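Local coordinates for protein possible adhesin (Caldicellulosiruptor kronotskyensis, PDB 4WA0) that probably mediates attachment of this extremely thermophilic bacterium to cellulose, the chain being the C-terminal beta-helix domain of a tapirin, at residues A[42-47]-A[65-70]; A[56-61]-A[91-96]. All blocks are in the same frame, centred on the assembly; numbering follows the deposited sequence. Where two conformers were deposited one is given.

Contact 1: residues A[42-47]-A[65-70]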
loop_
_atom_site.group_PDB
_atom_site.type_symbol
_atom_site.label_atom_id
_atom_site.label_comp_id
_atom_site.label_asym_id
_atom_site.label_seq_id
_atom_site.Cartn_x
_atom_site.Cartn_y
_atom_site.Cartn_z
ATOM N N GLY A 42 7.522 -7.788 6.584
ATOM C CA GLY A 42 6.515 -8.187 7.500
ATOM C C GLY A 42 5.220 -7.405 7.514
ATOM O O GLY A 42 4.477 -7.464 8.498
ATOM N N ALA A 43 4.936 -6.736 6.435
ATOM C CA ALA A 43 3.666 -5.992 6.255
ATOM C C ALA A 43 2.528 -6.980 6.100
ATOM O O ALA A 43 2.530 -7.781 5.197
ATOM C CB ALA A 43 3.744 -5.063 5.074
ATOM N N VAL A 44 1.502 -6.796 6.919
ATOM C CA VAL A 44 0.256 -7.542 6.798
ATOM C C VAL A 44 -0.900 -6.544 6.742
ATOM O O VAL A 44 -1.211 -5.891 7.718
ATOM C CB VAL A 44 0.045 -8.549 7.937
ATOM C CG1 VAL A 44 -1.280 -9.250 7.703
ATOM C CG2 VAL A 44 1.117 -9.580 7.985
ATOM N N PHE A 45 -1.468 -6.368 5.545
ATOM C CA PHE A 45 -2.516 -5.378 5.325
ATOM C C PHE A 45 -3.800 -6.086 4.896
ATOM O O PHE A 45 -3.797 -7.033 4.044
ATOM C CB PHE A 45 -2.115 -4.421 4.195
ATOM C CG PHE A 45 -0.890 -3.561 4.408
ATOM C CD1 PHE A 45 -0.241 -3.402 5.635
ATOM C CD2 PHE A 45 -0.391 -2.844 3.314
ATOM C CE1 PHE A 45 0.865 -2.598 5.755
ATOM C CE2 PHE A 45 0.706 -2.031 3.451
ATOM C CZ PHE A 45 1.321 -1.888 4.667
ATOM N N ASN A 46 -4.913 -5.547 5.358
ATOM C CA ASN A 46 -6.222 -5.855 4.796
ATOM C C ASN A 46 -6.912 -4.497 4.642
ATOM O O ASN A 46 -7.556 -4.022 5.603
ATOM C CB ASN A 46 -6.985 -6.761 5.714
ATOM C CG ASN A 46 -8.387 -7.080 5.203
ATOM O OD1 ASN A 46 -8.599 -7.281 3.989
ATOM N ND2 ASN A 46 -9.340 -7.219 6.128
ATOM N N ILE A 47 -6.718 -3.853 3.477
ATOM C CA ILE A 47 -7.123 -2.494 3.234
ATOM C C ILE A 47 -7.868 -2.316 1.961
ATOM O O ILE A 47 -7.967 -3.229 1.130
ATOM C CB ILE A 47 -5.881 -1.537 3.260
ATOM C CG1 ILE A 47 -4.889 -1.906 2.149
ATOM C CG2 ILE A 47 -5.290 -1.533 4.664
ATOM C CD1 ILE A 47 -3.620 -1.100 2.136
ATOM N N ARG A 65 12.426 -12.599 13.814
ATOM C CA ARG A 65 11.467 -11.712 14.470
ATOM C C ARG A 65 10.556 -11.068 13.471
ATOM O O ARG A 65 9.653 -10.332 13.853
ATOM C CB ARG A 65 12.201 -10.643 15.256
ATOM C CG ARG A 65 12.918 -11.230 16.489
ATOM C CD ARG A 65 13.907 -10.253 17.086
ATOM N NE ARG A 65 14.988 -9.975 16.199
ATOM C CZ ARG A 65 15.928 -9.082 16.430
ATOM N NH1 ARG A 65 15.917 -8.382 17.581
ATOM N NH2 ARG A 65 16.878 -8.883 15.553
ATOM N N CYS A 66 10.889 -11.272 12.183
ATOM C CA CYS A 66 10.090 -10.753 11.075
ATOM C C CYS A 66 9.176 -11.864 10.575
ATOM O O CYS A 66 8.941 -12.885 11.252
ATOM C CB CYS A 66 10.966 -10.176 9.982
ATOM S SG CYS A 66 10.087 -8.882 8.975
ATOM N N ARG A 67 8.673 -11.697 9.373
ATOM C CA ARG A 67 7.593 -12.570 8.866
ATOM C C ARG A 67 7.369 -12.226 7.408
ATOM O O ARG A 67 8.053 -11.389 6.826
ATOM C CB ARG A 67 6.310 -12.426 9.658
ATOM C CG ARG A 67 5.649 -11.065 9.513
ATOM C CD ARG A 67 4.601 -10.787 10.615
ATOM N NE ARG A 67 4.065 -9.475 10.389
ATOM C CZ ARG A 67 3.150 -8.884 11.109
ATOM N NH1 ARG A 67 2.661 -9.511 12.172
ATOM N NH2 ARG A 67 2.710 -7.698 10.780
ATOM N N ASP A 68 6.429 -12.917 6.795
ATOM C CA ASP A 68 6.158 -12.746 5.352
ATOM C C ASP A 68 5.296 -11.482 5.219
ATOM O O ASP A 68 4.714 -11.038 6.188
ATOM C CB ASP A 68 5.376 -13.927 4.787
ATOM C CG ASP A 68 6.205 -15.238 4.700
ATOM O OD1 ASP A 68 7.416 -15.188 4.477
ATOM O OD2 ASP A 68 5.581 -16.323 4.822
ATOM N N ASN A 69 5.212 -10.966 3.999
ATOM C CA ASN A 69 4.283 -9.889 3.676
ATOM C C ASN A 69 3.035 -10.549 3.200
ATOM O O ASN A 69 3.080 -11.462 2.329
ATOM C CB ASN A 69 4.875 -9.039 2.582
ATOM C CG ASN A 69 6.175 -8.394 2.984
ATOM O OD1 ASN A 69 6.285 -7.717 4.012
ATOM N ND2 ASN A 69 7.228 -8.642 2.169
ATOM N N ASN A 70 1.928 -10.040 3.675
ATOM C CA ASN A 70 0.616 -10.535 3.254
ATOM C C ASN A 70 -0.321 -9.330 3.080
ATOM O O ASN A 70 -0.899 -8.802 4.029
ATOM C CB ASN A 70 0.129 -11.464 4.328
ATOM C CG ASN A 70 -1.105 -12.225 3.934
ATOM O OD1 ASN A 70 -1.404 -12.326 2.768
ATOM N ND2 ASN A 70 -1.721 -12.915 4.918
#

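Contact 2: residues A[56-61]-A[91-96]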
loop_
_atom_site.group_PDB
_atom_site.type_symbol
_atom_site.label_atom_id
_atom_site.label_comp_id
_atom_site.label_asym_id
_atom_site.label_seq_id
_atom_site.Cartn_x
_atom_site.Cartn_y
_atom_site.Cartn_z
HETATM N N MSE A 56 7.045 2.146 -5.758
HETATM C CA MSE A 56 6.662 1.292 -4.620
HETATM C C MSE A 56 7.660 0.222 -4.554
HETATM O O MSE A 56 7.992 -0.415 -5.560
HETATM C CB MSE A 56 5.294 0.655 -4.781
HETATM C CG MSE A 56 4.843 -0.199 -3.588
HETATM SE SE MSE A 56 2.921 -0.620 -3.750
HETATM C CE MSE A 56 1.916 0.994 -3.672
ATOM N N VAL A 57 8.159 -0.012 -3.357
ATOM C CA VAL A 57 9.124 -1.092 -3.099
ATOM C C VAL A 57 8.611 -1.868 -1.906
ATOM O O VAL A 57 8.274 -1.254 -0.864
ATOM C CB VAL A 57 10.508 -0.513 -2.778
ATOM C CG1 VAL A 57 11.485 -1.594 -2.352
ATOM C CG2 VAL A 57 11.061 0.210 -3.992
ATOM N N ILE A 58 8.656 -3.194 -2.023
ATOM C CA ILE A 58 8.212 -4.118 -0.971
ATOM C C ILE A 58 9.393 -4.981 -0.627
ATOM O O ILE A 58 9.846 -5.725 -1.423
ATOM C CB ILE A 58 6.977 -4.963 -1.310
ATOM C CG1 ILE A 58 5.855 -4.067 -1.817
ATOM C CG2 ILE A 58 6.625 -5.844 -0.083
ATOM C CD1 ILE A 58 4.638 -4.831 -2.351
ATOM N N ASN A 59 9.899 -4.814 0.574
ATOM C CA ASN A 59 11.055 -5.550 1.033
ATOM C C ASN A 59 10.706 -6.805 1.807
ATOM O O ASN A 59 9.618 -6.951 2.311
ATOM C CB ASN A 59 11.946 -4.593 1.815
ATOM C CG ASN A 59 12.681 -3.616 0.808
ATOM O OD1 ASN A 59 13.213 -4.057 -0.219
ATOM N ND2 ASN A 59 12.706 -2.420 1.109
ATOM N N GLN A 60 11.682 -7.692 1.862
ATOM C CA GLN A 60 11.627 -8.937 2.642
ATOM C C GLN A 60 12.748 -8.909 3.669
ATOM O O GLN A 60 13.766 -8.229 3.447
ATOM C CB GLN A 60 11.816 -10.165 1.726
ATOM C CG GLN A 60 10.587 -10.390 0.857
ATOM C CD GLN A 60 10.598 -11.664 0.049
ATOM O OE1 GLN A 60 11.635 -12.296 -0.194
ATOM N NE2 GLN A 60 9.438 -12.020 -0.445
ATOM N N ASP A 61 12.588 -9.643 4.748
ATOM C CA ASP A 61 13.550 -9.589 5.881
ATOM C C ASP A 61 13.461 -10.992 6.550
ATOM O O ASP A 61 12.386 -11.408 7.030
ATOM C CB ASP A 61 13.192 -8.509 6.887
ATOM C CG ASP A 61 14.215 -8.370 8.032
ATOM O OD1 ASP A 61 14.882 -9.333 8.316
ATOM O OD2 ASP A 61 14.275 -7.265 8.641
ATOM N N ARG A 91 11.664 -15.849 2.463
ATOM C CA ARG A 91 10.460 -15.124 2.721
ATOM C C ARG A 91 9.517 -15.104 1.519
ATOM O O ARG A 91 9.922 -15.287 0.372
ATOM C CB ARG A 91 10.784 -13.677 3.163
ATOM C CG ARG A 91 11.421 -13.538 4.490
ATOM C CD ARG A 91 10.462 -14.022 5.566
ATOM N NE ARG A 91 10.991 -13.826 6.909
ATOM C CZ ARG A 91 10.748 -14.623 7.914
ATOM N NH1 ARG A 91 10.020 -15.724 7.707
ATOM N NH2 ARG A 91 11.218 -14.320 9.112
ATOM N N SER A 92 8.237 -14.846 1.798
ATOM C CA SER A 92 7.251 -14.672 0.753
ATOM C C SER A 92 6.642 -13.275 0.796
ATOM O O SER A 92 6.546 -12.648 1.864
ATOM C CB SER A 92 6.125 -15.713 0.878
ATOM O OG SER A 92 6.614 -17.011 0.580
ATOM N N THR A 93 6.254 -12.805 -0.379
ATOM C CA THR A 93 5.462 -11.578 -0.556
ATOM C C THR A 93 4.182 -11.931 -1.250
ATOM O O THR A 93 4.160 -12.224 -2.445
ATOM C CB THR A 93 6.234 -10.505 -1.328
ATOM O OG1 THR A 93 7.285 -10.042 -0.494
ATOM C CG2 THR A 93 5.365 -9.253 -1.611
ATOM N N ASN A 94 3.096 -11.992 -0.501
ATOM C CA ASN A 94 1.814 -12.346 -1.083
ATOM C C ASN A 94 0.940 -11.108 -1.244
ATOM O O ASN A 94 0.845 -10.312 -0.294
ATOM C CB ASN A 94 1.119 -13.287 -0.175
ATOM C CG ASN A 94 1.997 -14.508 0.090
ATOM O OD1 ASN A 94 2.389 -15.175 -0.841
ATOM N ND2 ASN A 94 2.356 -14.739 1.345
ATOM N N ILE A 95 0.370 -10.926 -2.410
ATOM C CA ILE A 95 -0.394 -9.704 -2.719
ATOM C C ILE A 95 -1.651 -10.164 -3.378
ATOM O O ILE A 95 -1.569 -10.839 -4.388
ATOM C CB ILE A 95 0.308 -8.713 -3.621
ATOM C CG1 ILE A 95 1.705 -8.336 -3.092
ATOM C CG2 ILE A 95 -0.532 -7.497 -3.778
ATOM C CD1 ILE A 95 2.445 -7.323 -3.906
ATOM N N ASP A 96 -2.803 -9.753 -2.879
ATOM C CA ASP A 96 -4.074 -10.121 -3.477
ATOM C C ASP A 96 -4.891 -8.853 -3.600
ATOM O O ASP A 96 -5.287 -8.312 -2.534
ATOM C CB ASP A 96 -4.746 -11.142 -2.559
ATOM C CG ASP A 96 -5.993 -11.718 -3.142
ATOM O OD1 ASP A 96 -6.803 -10.924 -3.649
ATOM O OD2 ASP A 96 -6.211 -12.971 -3.009
HETATM O O HOH W 1 8.987 -8.404 -1.709
HETATM O O HOH W 2 11.687 -14.637 -1.698
#

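Contact 1: residues A[42-47]-A[65-70]
Arg67 reaches over to Gly42 and presents the NE/NH2 side of its guanidinium to one oxygen: NE lies 2.8 Å from Gly42 O and NH2 2.9 Å from the same Gly42 O, with the acceptor in the guanidinium plane. NH2 comes in almost straight behind the oxygen, whereas NE arrives at a C=O...N angle of 132°. The two bonds fix the rotation of the guanidinium, and Val44 lays CG2 over one of its faces, nearer the margin than the centre, 3.7 Å from Arg67 NH2. The two side chains cross at roughly a right angle. Thr25 gives NH2 a further partner.

Asn69 holds backbone N-H groups of the same loop, where Arg67 holds a carbonyl. With CG beside its own backbone N (chi1 -61°), it brings OD1 within 2.9 Å of Ala43 N, in the plane of its amide carbonyl; the second bond to OD1, from Gly42 N, is weak and bent. Gly42, at positive phi, packs its CA 3.6 Å from Arg67 CG, with Cys66 SG also close by.

Beyond the loop the backbones pair, Asn70 N to Ala43 O at 2.8 Å and Phe45 N to Asn70 O at 2.9 Å. This is the parallel pairing of strands 44-47 and 69-73 on successive coils of a beta-helix, with Arg67 and Asn69 binding the loop that leads into it.

Contact 2: residues A[56-61]-A[91-96]
Ile58 meets Thr93 and Ile95 across the interior of the beta-helix, where the end of strand 56-58 faces strand 93-97 of another wall. Its CD1 reaches tip to tip toward Ile95, 3.7 Å from Ile95 CD1, while CG2 rests on the Thr93 methyl. Leu83 and Ile71 border the same apolar patch. The main chain of Ile58 is tied in through a water, which donates to Ile58 O and accepts from Thr93 OG1.

After Ile58 the chain leaves the strand, and Gln60 turns its side chain toward the opposite segment. Because it is extended beyond CG, the amide passes over Arg91 CB, 3.7 Å from Gln60 CD, and reaches Thr93. There NE2 donates to Thr93 OG1 at 2.9 Å, the hydroxyl oxygen sitting 15° out of the amide plane. At the other end of the amide, OE1 accepts from Ile88 N and from a second water, which also donates to Arg91 O. Both ends of this buried amide are therefore held.

The Asp61 carboxylate is engaged elsewhere, by a hydrogen bond to Tyr330 and a salt bridge to Lys22, while its backbone carbonyl serves this contact. Arg91, bent at chi2 (-64°), wraps back to it. The guanidinium stands almost perpendicular to the Gln60 amide, and Arg91 NE donates to Asp61 O at 2.8 Å, with the N-H...O angle at 165° and the oxygen in the guanidinium plane.

Overall arrangement
Contact 1 pairs neighbouring coils along one wall of the beta-helix, whereas contact 2 spans two walls; their centres lie about 8 Å apart. The segments alternate along the chain: 56-61 falls between those of contact 1, and 65-70 between those of contact 2. Strands 69-73 and 93-97 are neighbours in the same parallel sheet, with Asn69 O 2.9 Å from Asn94 N, a probable hydrogen bond. One residue earlier, Asp68 OD1 and Ser92 N are 2.8 Å apart, also probably bonded. The Asn69 side chain also links the contacts, its ND2 donating to Asn59 O and Thr93 OG1. Both lie away from the magnesium site formed by Asp239, Val241, Ser243, Leu246 and Glu275.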